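Local coordinates for protein manganese-containing pseudocatalase (Thermus thermophilus, PDB 2V8T) that probably breaks down hydrogen peroxide as a non-haem catalase, using a pair of manganese ions held within a ferritin-like helical bundle, at residues R175-Y180 with P219-Y224; R7-L12 with H73-A79; R159-L163 with P209-N215; A25-L29 with V165-T169. All blocks are in the same frame, centred on the assembly; numbering follows the deposited sequence. Where two conformers were deposited one is given.

Contact 1 (R175-Y180 with P219-Y224)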
# COMPACT_ATOMS: atom_id res chain seq x y z
N ARG A 175 -8.33 -29.97 3.54
CA ARG A 175 -8.24 -30.60 4.86
C ARG A 175 -6.94 -31.40 5.02
O ARG A 175 -6.37 -31.41 6.10
CB ARG A 175 -9.42 -31.60 5.02
CG ARG A 175 -10.83 -30.93 5.16
CD ARG A 175 -11.98 -31.82 5.34
NE ARG A 175 -12.01 -32.67 6.50
CZ ARG A 175 -12.78 -32.66 7.60
NH1 ARG A 175 -13.57 -31.71 7.99
NH2 ARG A 175 -12.65 -33.77 8.33
N GLU A 176 -6.52 -32.06 3.95
CA GLU A 176 -5.25 -32.82 4.00
C GLU A 176 -4.05 -31.90 4.17
O GLU A 176 -3.19 -32.10 5.02
CB GLU A 176 -5.02 -33.76 2.82
CG GLU A 176 -5.96 -34.93 2.82
CD GLU A 176 -5.83 -35.92 3.97
OE1 GLU A 176 -4.83 -35.86 4.73
OE2 GLU A 176 -6.79 -36.72 4.11
N MET A 177 -3.99 -30.86 3.33
CA MET A 177 -2.91 -29.90 3.44
C MET A 177 -2.88 -29.29 4.83
O MET A 177 -1.81 -29.14 5.45
CB MET A 177 -3.01 -28.85 2.34
CG MET A 177 -2.00 -27.72 2.47
SD MET A 177 -2.46 -26.37 3.57
CE MET A 177 -3.78 -25.61 2.60
N ILE A 178 -4.05 -28.85 5.32
CA ILE A 178 -4.07 -28.14 6.59
C ILE A 178 -3.72 -29.09 7.72
O ILE A 178 -2.98 -28.76 8.63
CB ILE A 178 -5.39 -27.41 6.82
CG1 ILE A 178 -5.55 -26.28 5.82
CG2 ILE A 178 -5.45 -26.96 8.29
CD1 ILE A 178 -6.95 -25.68 5.77
N GLY A 179 -4.30 -30.32 7.70
CA GLY A 179 -3.94 -31.26 8.75
C GLY A 179 -2.43 -31.49 8.82
O GLY A 179 -1.85 -31.56 9.91
N TYR A 180 -1.81 -31.63 7.67
CA TYR A 180 -0.36 -31.85 7.62
C TYR A 180 0.39 -30.63 8.18
O TYR A 180 1.31 -30.77 9.00
CB TYR A 180 0.09 -32.18 6.20
CG TYR A 180 1.55 -32.51 6.12
CD1 TYR A 180 2.03 -33.69 6.67
CD2 TYR A 180 2.47 -31.67 5.54
CE1 TYR A 180 3.38 -34.04 6.63
CE2 TYR A 180 3.86 -32.03 5.53
CZ TYR A 180 4.26 -33.24 6.06
OH TYR A 180 5.63 -33.54 6.04
N PRO A 219 -9.16 -34.46 12.33
CA PRO A 219 -8.90 -35.86 11.93
C PRO A 219 -7.66 -36.05 11.04
O PRO A 219 -6.89 -36.99 11.23
CB PRO A 219 -10.19 -36.27 11.24
CG PRO A 219 -11.22 -35.41 11.77
CD PRO A 219 -10.61 -34.13 12.22
N GLU A 220 -7.44 -35.15 10.08
CA GLU A 220 -6.28 -35.32 9.21
C GLU A 220 -4.99 -35.12 9.97
O GLU A 220 -3.98 -35.82 9.72
CB GLU A 220 -6.40 -34.37 8.02
CG GLU A 220 -7.54 -34.68 7.06
CD GLU A 220 -8.90 -34.24 7.50
OE1 GLU A 220 -9.04 -33.50 8.53
OE2 GLU A 220 -9.89 -34.68 6.85
N ALA A 221 -4.96 -34.14 10.90
CA ALA A 221 -3.79 -33.95 11.71
C ALA A 221 -3.53 -35.16 12.61
O ALA A 221 -2.39 -35.57 12.78
CB ALA A 221 -3.90 -32.69 12.58
N LYS A 222 -4.61 -35.72 13.18
CA LYS A 222 -4.47 -36.90 14.02
C LYS A 222 -3.78 -38.03 13.22
O LYS A 222 -2.92 -38.73 13.73
CB LYS A 222 -5.82 -37.30 14.57
CG LYS A 222 -5.73 -38.32 15.67
CD LYS A 222 -5.83 -39.69 15.24
CE LYS A 222 -6.00 -40.64 16.49
NZ LYS A 222 -6.17 -41.95 15.83
N LYS A 223 -4.20 -38.24 11.96
CA LYS A 223 -3.57 -39.27 11.15
C LYS A 223 -2.06 -39.02 11.01
O LYS A 223 -1.25 -39.94 11.17
CB LYS A 223 -4.22 -39.33 9.79
CG LYS A 223 -3.62 -40.40 8.85
CD LYS A 223 -4.09 -40.33 7.40
CE LYS A 223 -3.70 -39.05 6.65
NZ LYS A 223 -4.48 -38.87 5.41
N TYR A 224 -1.67 -37.78 10.70
CA TYR A 224 -0.25 -37.48 10.55
C TYR A 224 0.52 -37.66 11.86
O TYR A 224 1.68 -38.09 11.81
CB TYR A 224 -0.05 -36.10 9.92
CG TYR A 224 -0.55 -36.04 8.50
CD1 TYR A 224 0.03 -36.83 7.52
CD2 TYR A 224 -1.55 -35.16 8.11
CE1 TYR A 224 -0.47 -36.78 6.22
CE2 TYR A 224 -2.03 -35.12 6.83
CZ TYR A 224 -1.51 -35.94 5.89
OH TYR A 224 -2.02 -35.94 4.60
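Glu220 OE2 takes two donors from Arg175, which grips it side-on. The NE bond is short and nearly straight (Arg175 NE to Glu220 OE2 2.9 Å, 167° at the hydrogen), whereas that from Arg175 NH2 to Glu220 OE2 is longer, 3.3 Å, and more bent. The guanidinium and carboxylate planes stand 86° apart, so this is not a coplanar two-oxygen salt bridge. Glu220 OE1 is left to the hydroxyl of Tyr166, and Arg175 NH1 to the Ala100 carbonyl of the second subunit. From the next residue, Glu176 OE1 forms a salt bridge at 3.1 Å with Lys223 NZ, one turn on from Glu220, and receives a weak bond from Tyr224 OH. Beneath these charges the segments 175-180 and 219-224 cross at -53°, their axes approaching to 7.6 Å, and Gly179 CA comes within 4.0 Å of Glu220 CB, an approach made possible by the missing side chain of Gly179. The Tyr180 ring turns an edge to the face of Tyr224 in a T-shaped pair, CD1 over the ring centre. Across the crossing, Glu176 and Glu220 are like-charged neighbours, each paired with a basic residue of the facing helix, which probably eases the repulsion between them.

Contact 2 (R7-L12 with H73-A79). With MN (manganese (II) ion), chain C.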
# COMPACT_ATOMS: atom_id res chain seq x y z
N ARG A 7 8.70 -32.83 -6.01
CA ARG A 7 7.76 -33.57 -5.17
C ARG A 7 7.14 -32.59 -4.17
O ARG A 7 7.86 -31.78 -3.60
CB ARG A 7 8.47 -34.66 -4.34
CG ARG A 7 9.09 -35.77 -5.17
CD ARG A 7 8.08 -36.78 -5.69
NE ARG A 7 7.65 -37.67 -4.59
CZ ARG A 7 6.82 -38.70 -4.76
NH1 ARG A 7 6.24 -38.94 -5.92
NH2 ARG A 7 6.57 -39.52 -3.75
N LEU A 8 5.86 -32.74 -3.92
CA LEU A 8 5.22 -32.06 -2.79
C LEU A 8 5.56 -32.76 -1.51
O LEU A 8 5.83 -33.98 -1.50
CB LEU A 8 3.71 -32.02 -2.95
CG LEU A 8 3.21 -31.26 -4.16
CD1 LEU A 8 1.68 -31.35 -4.24
CD2 LEU A 8 3.68 -29.80 -4.14
N GLN A 9 5.47 -32.07 -0.37
CA GLN A 9 5.85 -32.69 0.89
C GLN A 9 4.90 -33.80 1.29
O GLN A 9 5.28 -34.69 2.06
CB GLN A 9 6.00 -31.61 2.00
CG GLN A 9 6.73 -32.11 3.19
CD GLN A 9 7.13 -31.03 4.20
OE1 GLN A 9 7.22 -29.87 3.84
NE2 GLN A 9 7.39 -31.39 5.41
N ILE A 10 3.63 -33.76 0.83
CA ILE A 10 2.68 -34.87 0.91
C ILE A 10 1.97 -34.95 -0.43
O ILE A 10 1.88 -33.96 -1.15
CB ILE A 10 1.61 -34.73 2.02
CG1 ILE A 10 0.83 -33.43 1.91
CG2 ILE A 10 2.20 -34.96 3.41
CD1 ILE A 10 -0.44 -33.38 2.67
N GLU A 11 1.39 -36.11 -0.70
CA GLU A 11 0.46 -36.21 -1.80
C GLU A 11 -0.84 -35.49 -1.44
O GLU A 11 -1.23 -35.43 -0.27
CB GLU A 11 0.20 -37.55 -2.37
CG GLU A 11 -0.82 -38.29 -1.60
CD GLU A 11 -0.37 -39.00 -0.41
OE1 GLU A 11 0.75 -38.71 0.04
OE2 GLU A 11 -1.08 -39.90 0.10
N LEU A 12 -1.52 -34.98 -2.46
CA LEU A 12 -2.83 -34.35 -2.30
C LEU A 12 -3.88 -35.11 -3.10
O LEU A 12 -3.61 -35.62 -4.18
CB LEU A 12 -2.78 -32.91 -2.79
CG LEU A 12 -1.92 -31.95 -1.97
CD1 LEU A 12 -1.87 -30.59 -2.67
CD2 LEU A 12 -2.43 -31.83 -0.56
N HIS A 73 6.36 -25.53 1.89
CA HIS A 73 5.01 -25.21 2.32
C HIS A 73 4.34 -24.18 1.43
O HIS A 73 3.14 -24.32 1.16
CB HIS A 73 4.98 -24.78 3.77
CG HIS A 73 5.39 -25.82 4.72
ND1 HIS A 73 5.32 -25.63 6.08
CD2 HIS A 73 5.89 -27.08 4.48
CE1 HIS A 73 5.78 -26.75 6.63
NE2 HIS A 73 6.13 -27.65 5.69
N ILE A 74 5.04 -23.14 0.95
CA ILE A 74 4.40 -22.28 -0.04
C ILE A 74 4.01 -23.12 -1.25
O ILE A 74 2.95 -22.92 -1.85
CB ILE A 74 5.19 -21.00 -0.42
CG1 ILE A 74 6.53 -21.24 -1.08
CG2 ILE A 74 5.33 -20.08 0.79
CD1 ILE A 74 7.06 -20.00 -1.83
N GLU A 75 4.87 -24.07 -1.63
CA GLU A 75 4.59 -24.96 -2.76
C GLU A 75 3.31 -25.77 -2.51
O GLU A 75 2.46 -25.90 -3.38
CB GLU A 75 5.82 -25.86 -2.97
CG GLU A 75 5.67 -26.77 -4.15
CD GLU A 75 6.83 -27.77 -4.30
OE1 GLU A 75 7.59 -27.97 -3.28
OE2 GLU A 75 6.94 -28.33 -5.41
N LEU A 76 3.21 -26.34 -1.30
CA LEU A 76 2.07 -27.21 -0.98
C LEU A 76 0.75 -26.41 -0.94
O LEU A 76 -0.29 -26.88 -1.41
CB LEU A 76 2.33 -27.90 0.35
CG LEU A 76 1.29 -28.95 0.77
CD1 LEU A 76 1.35 -30.15 -0.21
CD2 LEU A 76 1.56 -29.42 2.18
N VAL A 77 0.80 -25.20 -0.32
CA VAL A 77 -0.42 -24.39 -0.27
C VAL A 77 -0.80 -23.92 -1.68
O VAL A 77 -2.00 -23.96 -2.03
CB VAL A 77 -0.27 -23.23 0.72
CG1 VAL A 77 -1.59 -22.43 0.75
CG2 VAL A 77 0.03 -23.76 2.13
N ALA A 78 0.17 -23.51 -2.50
CA ALA A 78 -0.14 -23.14 -3.86
C ALA A 78 -0.80 -24.32 -4.60
O ALA A 78 -1.74 -24.12 -5.37
CB ALA A 78 1.09 -22.64 -4.58
N ALA A 79 -0.27 -25.53 -4.41
CA ALA A 79 -0.84 -26.72 -5.06
C ALA A 79 -2.28 -26.95 -4.65
O ALA A 79 -3.11 -27.40 -5.45
CB ALA A 79 0.01 -27.95 -4.80
MN MN C . 4.81 -23.81 7.23
O HOH W 1 6.11 -29.28 -1.09
O HOH W 2 5.09 -22.25 8.57
O HOH W 3 3.02 -24.74 8.19
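Leu8 meets the helix 73-79 along most of its side chain. Its CB lies 4.1 Å from Leu76 CD1, and beyond CG the two methyls part: Leu8 CD1 settles on Ala79 CB at 3.8 Å, while Leu8 CD2 rests against the aliphatic stem of Glu75, 3.6 Å from its CG. With CG anti to the carbonyl carbon (chi1 -63°), the fork reaches the helix although the CB itself does not head straight for it. Leu76 CD1 is the common hub: the Ile10 side chain crosses that of Leu76 at about a right angle, with Ile10 CG1 3.9 Å from Leu76 CD1, and Leu12 CD1 touches both this methyl and Ala79 CB. The polar end is quite different. Water 1 accepts from Gln9 N and donates to Glu75 OE1, both at 3.0 Å, tying the loop backbone to the helix; the same carboxylate oxygen also binds the N-terminal amine of Met1 of the third subunit. Gln9, extended beyond CG, brings OE1 to the edge of the His73 ring, 3.1 Å from His73 NE2, while Gln9 NE2 is hydrogen-bonded to Tyr180 OH and Glu69 OE2. The other ring nitrogen, His73 ND1, binds manganese at 2.2 Å, in a site completed in part by Glu36 and Glu70, which places Gln9, by position, in the second shell. The segment 7-12 thus runs past one side of helix 57-85, its strand 7-8 pairing antiparallel with 269-270, while helix 172-200 packs on His73, Val77 and Ile10, and helix 36-49 on Ile74 and Val77.

Contact 3 (R159-L163 with P209-N215); sequences RTHKL and PIPKIDN
Arg159 NH2 donates to two oxygens of the loop 209-215, Ile213 O and Asn215 OD1, each at 2.8 Å and nearly straight. Its NH1 serves Ile210 O at 3.0 Å from above that carbonyl plane, shares Ile213 O with NH2 in an end-on grip, and makes a weak bond to Pro211 O. All these oxygens lie around the guanidinium edge, so the loop curls round the cation and probably draws its carbonyl dipoles toward the charge. Over one face sits Leu163 CD1, 3.9 Å above the centre. The arginine is stretched from CG to NE to get there, with CG opposite its own nitrogen (chi1 -175°). Behind this first shell, Leu163 CD1 rests on Pro211 CD and on Ile213 CG2, each 3.9 Å away, and Thr160 OG1, bonded to Val156 O, lies against the Pro211 ring. With a leucine in place of Arg159, the buried carbonyls of Ile210 and Ile213 and the amide oxygen of Asn215 would probably lose their donors, leaving the loop free to shift. The contact fastens the loop between helices 172-200 and 219-226 to helix 144-166; Phe281 of the second subunit packs on Leu163 and Pro211, and Leu146 of the fourth on Thr160 and Ile210.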
# COMPACT_ATOMS: atom_id res chain seq x y z
N ARG A 159 -0.92 -21.09 12.94
CA ARG A 159 -1.74 -22.25 13.28
C ARG A 159 -3.20 -21.85 13.45
O ARG A 159 -4.11 -22.54 13.00
CB ARG A 159 -1.24 -22.90 14.57
CG ARG A 159 -1.97 -24.18 14.90
CD ARG A 159 -1.86 -24.55 16.33
NE ARG A 159 -2.44 -25.86 16.59
CZ ARG A 159 -3.23 -26.14 17.62
NH1 ARG A 159 -3.54 -25.23 18.52
NH2 ARG A 159 -3.77 -27.34 17.72
N THR A 160 -3.42 -20.73 14.14
CA THR A 160 -4.77 -20.25 14.39
C THR A 160 -5.49 -19.98 13.05
O THR A 160 -6.66 -20.34 12.87
CB THR A 160 -4.72 -18.97 15.28
OG1 THR A 160 -4.09 -19.31 16.51
CG2 THR A 160 -6.08 -18.47 15.57
N HIS A 161 -4.79 -19.33 12.10
CA HIS A 161 -5.37 -19.10 10.79
C HIS A 161 -5.67 -20.42 10.07
O HIS A 161 -6.71 -20.56 9.43
CB HIS A 161 -4.50 -18.20 9.93
CG HIS A 161 -4.50 -16.77 10.36
ND1 HIS A 161 -4.80 -16.26 11.60
CD2 HIS A 161 -4.25 -15.75 9.53
CE1 HIS A 161 -4.68 -14.90 11.48
NE2 HIS A 161 -4.40 -14.62 10.23
N LYS A 162 -4.74 -21.38 10.15
CA LYS A 162 -4.99 -22.68 9.51
C LYS A 162 -6.23 -23.35 10.08
O LYS A 162 -7.02 -23.91 9.33
CB LYS A 162 -3.75 -23.58 9.57
CG LYS A 162 -2.60 -23.06 8.70
CD LYS A 162 -1.68 -24.12 8.19
CE LYS A 162 -0.56 -23.59 7.31
NZ LYS A 162 0.42 -22.67 7.99
N LEU A 163 -6.38 -23.33 11.41
CA LEU A 163 -7.54 -23.93 12.05
C LEU A 163 -8.84 -23.26 11.56
O LEU A 163 -9.84 -23.94 11.29
CB LEU A 163 -7.45 -23.81 13.56
CG LEU A 163 -6.42 -24.73 14.22
CD1 LEU A 163 -6.12 -24.23 15.64
CD2 LEU A 163 -6.90 -26.16 14.27
N PRO A 209 -0.77 -26.24 23.64
CA PRO A 209 -1.05 -25.61 22.34
C PRO A 209 -1.73 -24.23 22.53
O PRO A 209 -2.40 -23.96 23.52
CB PRO A 209 -2.01 -26.60 21.69
CG PRO A 209 -2.80 -27.17 22.86
CD PRO A 209 -1.76 -27.29 23.96
N ILE A 210 -1.56 -23.42 21.50
CA ILE A 210 -2.28 -22.17 21.29
C ILE A 210 -2.92 -22.24 19.90
O ILE A 210 -2.21 -22.54 18.94
CB ILE A 210 -1.34 -20.96 21.36
CG1 ILE A 210 -0.69 -20.86 22.73
CG2 ILE A 210 -2.10 -19.69 21.01
CD1 ILE A 210 0.52 -19.90 22.76
N PRO A 211 -4.22 -21.94 19.75
CA PRO A 211 -5.22 -21.91 20.82
C PRO A 211 -5.26 -23.24 21.57
O PRO A 211 -4.60 -24.21 21.17
CB PRO A 211 -6.55 -21.71 20.05
CG PRO A 211 -6.11 -21.15 18.70
CD PRO A 211 -4.84 -21.87 18.42
N LYS A 212 -6.02 -23.26 22.67
CA LYS A 212 -6.05 -24.44 23.54
C LYS A 212 -6.99 -25.48 22.99
O LYS A 212 -8.11 -25.75 23.49
CB LYS A 212 -6.34 -24.04 24.97
CG LYS A 212 -6.08 -25.15 25.97
CD LYS A 212 -4.60 -25.57 26.08
CE LYS A 212 -3.69 -24.55 26.72
NZ LYS A 212 -4.17 -24.09 27.94
N ILE A 213 -6.56 -26.08 21.89
CA ILE A 213 -7.24 -27.16 21.18
C ILE A 213 -6.11 -28.04 20.66
O ILE A 213 -5.09 -27.55 20.16
CB ILE A 213 -8.13 -26.67 20.03
CG1 ILE A 213 -8.86 -27.84 19.40
CG2 ILE A 213 -7.37 -25.77 19.00
CD1 ILE A 213 -9.89 -27.46 18.33
N ASP A 214 -6.26 -29.35 20.83
CA ASP A 214 -5.25 -30.29 20.40
C ASP A 214 -5.41 -30.61 18.89
O ASP A 214 -6.53 -30.78 18.41
CB ASP A 214 -5.29 -31.57 21.22
CG ASP A 214 -5.01 -31.31 22.65
OD1 ASP A 214 -4.20 -30.44 23.02
OD2 ASP A 214 -5.59 -32.08 23.45
N ASN A 215 -4.28 -30.77 18.24
CA ASN A 215 -4.29 -31.24 16.86
C ASN A 215 -5.03 -32.57 16.72
O ASN A 215 -5.58 -32.85 15.64
CB ASN A 215 -2.89 -31.37 16.30
CG ASN A 215 -2.26 -30.03 15.87
OD1 ASN A 215 -2.92 -29.03 15.67
ND2 ASN A 215 -0.99 -30.11 15.59

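Contact 4 (A25-L29 with V165-T169)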
# COMPACT_ATOMS: atom_id res chain seq x y z
N ALA A 25 -10.24 -18.57 0.38
CA ALA A 25 -9.98 -18.66 1.81
C ALA A 25 -8.56 -19.22 2.07
O ALA A 25 -7.82 -18.72 2.91
CB ALA A 25 -11.04 -19.54 2.48
N VAL A 26 -8.21 -20.28 1.32
CA VAL A 26 -6.90 -20.89 1.48
C VAL A 26 -5.77 -19.91 1.14
O VAL A 26 -4.67 -20.02 1.68
CB VAL A 26 -6.82 -22.23 0.69
CG1 VAL A 26 -5.40 -22.80 0.75
CG2 VAL A 26 -7.82 -23.23 1.27
N GLN A 27 -6.05 -18.91 0.28
CA GLN A 27 -5.06 -17.86 0.05
C GLN A 27 -4.55 -17.22 1.33
O GLN A 27 -3.40 -16.78 1.37
CB GLN A 27 -5.60 -16.79 -0.90
CG GLN A 27 -5.64 -17.17 -2.37
CD GLN A 27 -4.33 -17.18 -3.13
OE1 GLN A 27 -4.32 -17.59 -4.32
NE2 GLN A 27 -3.23 -16.75 -2.54
N ALA A 28 -5.39 -17.10 2.38
CA ALA A 28 -4.87 -16.54 3.63
C ALA A 28 -3.63 -17.27 4.12
O ALA A 28 -2.75 -16.69 4.76
CB ALA A 28 -5.93 -16.58 4.74
N LEU A 29 -3.60 -18.58 3.87
CA LEU A 29 -2.54 -19.46 4.32
C LEU A 29 -1.31 -19.42 3.42
O LEU A 29 -0.29 -20.04 3.73
CB LEU A 29 -3.05 -20.91 4.44
CG LEU A 29 -4.38 -21.04 5.22
CD1 LEU A 29 -4.72 -22.52 5.34
CD2 LEU A 29 -4.30 -20.36 6.59
N VAL A 165 -9.41 -21.55 8.74
CA VAL A 165 -9.69 -21.88 7.35
C VAL A 165 -10.17 -23.32 7.25
O VAL A 165 -11.09 -23.64 6.47
CB VAL A 165 -8.47 -21.61 6.46
CG1 VAL A 165 -8.68 -22.14 5.04
CG2 VAL A 165 -8.19 -20.10 6.40
N TYR A 166 -9.58 -24.25 8.02
CA TYR A 166 -10.05 -25.63 8.06
C TYR A 166 -11.53 -25.70 8.35
O TYR A 166 -12.29 -26.49 7.78
CB TYR A 166 -9.25 -26.41 9.12
CG TYR A 166 -9.66 -27.85 9.23
CD1 TYR A 166 -10.67 -28.23 10.07
CD2 TYR A 166 -8.98 -28.85 8.52
CE1 TYR A 166 -11.04 -29.55 10.18
CE2 TYR A 166 -9.33 -30.17 8.63
CZ TYR A 166 -10.38 -30.52 9.47
OH TYR A 166 -10.78 -31.84 9.63
N GLU A 167 -11.99 -24.86 9.30
CA GLU A 167 -13.37 -24.81 9.71
C GLU A 167 -14.32 -24.18 8.68
O GLU A 167 -15.54 -24.25 8.86
CB GLU A 167 -13.49 -24.10 11.05
CG GLU A 167 -12.85 -24.90 12.19
CD GLU A 167 -13.03 -24.19 13.48
OE1 GLU A 167 -12.54 -22.98 13.48
OE2 GLU A 167 -13.58 -24.67 14.46
N MET A 168 -13.75 -23.56 7.63
CA MET A 168 -14.52 -22.97 6.54
C MET A 168 -14.65 -23.90 5.34
O MET A 168 -15.54 -23.68 4.52
CB MET A 168 -13.84 -21.63 6.10
CG MET A 168 -13.81 -20.58 7.19
SD MET A 168 -12.67 -19.18 6.84
CE MET A 168 -13.45 -18.44 5.34
N THR A 169 -13.71 -24.82 5.15
CA THR A 169 -13.53 -25.53 3.89
C THR A 169 -13.69 -27.02 4.18
O THR A 169 -12.90 -27.57 4.90
CB THR A 169 -12.14 -25.22 3.20
OG1 THR A 169 -11.08 -25.54 4.09
CG2 THR A 169 -12.08 -23.71 2.76
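Val165 is the knot of the tight part, its two methyls dividing the facing residues between them. Val165 CG1 touches Val26 CG2 at 4.0 Å, the two valines crossing at about a right angle, and also meets Leu29 CD1. Val165 CG2 lies 3.8 Å from Ala25 O and 3.9 Å from Leu29 CD2. Leu29 and Val165 approach tip to tip: with CG of Leu29 set opposite its carbonyl carbon (chi1 -49°), the two pairs of methyls meet one to one. Shortening Leu29 to an alanine takes away both methyls, and a gap would probably open against Val165, whose CG1 and CG2 would each lose a partner. The looser part lies toward Met168 and Thr169. There the chain of Met168 bends at chi3 and only its terminal CE reaches Ala25 CB, at 3.9 Å, while Thr169 CG2 stands at 4.3 Å from that same CB. Ala28 CB is no closer, 4.5 Å from Val165 CG2. This side is not open to water, since every touching residue is buried and Ile117 of the second subunit packs on both Val165 and Met168. Met177 of helix 172-200 packs on Val26 and Ile178 on Leu29. With 235 Å² buried and nearly all touches between carbons, apart from Val165 CG2 on Ala25 O, the contact probably depends on shape and on exclusion of water, joining the junction of helices 20-26 and 28-31 to the C-terminal part of helix 144-166 without any directional polar bond between the segments.

How the contacts relate
Contact 1 touches each of the other three. It meets contact 2 through Tyr180 OH and Gln9 NE2, 2.8 Å apart and probably hydrogen bonded, contact 4 through Glu220 OE1 and Tyr166 OH at 2.6 Å, and contact 3 by packing of Ala221 CB on Asn215 O. Contacts 2 and 4 meet where Val77 CG1 packs on Val26 CG1 at 3.8 Å. Contacts 3 and 4 share helix 144-166, with Leu29 packed on its backbone at His161 and Lys162. Contact 2 alone holds a manganese ligand; the side chains of Tyr180, Arg159 and Leu29 lie about 8, 9 and 9 Å from a manganese ion. Contacts 1, 3 and 4 touch the second subunit, contact 2 the third.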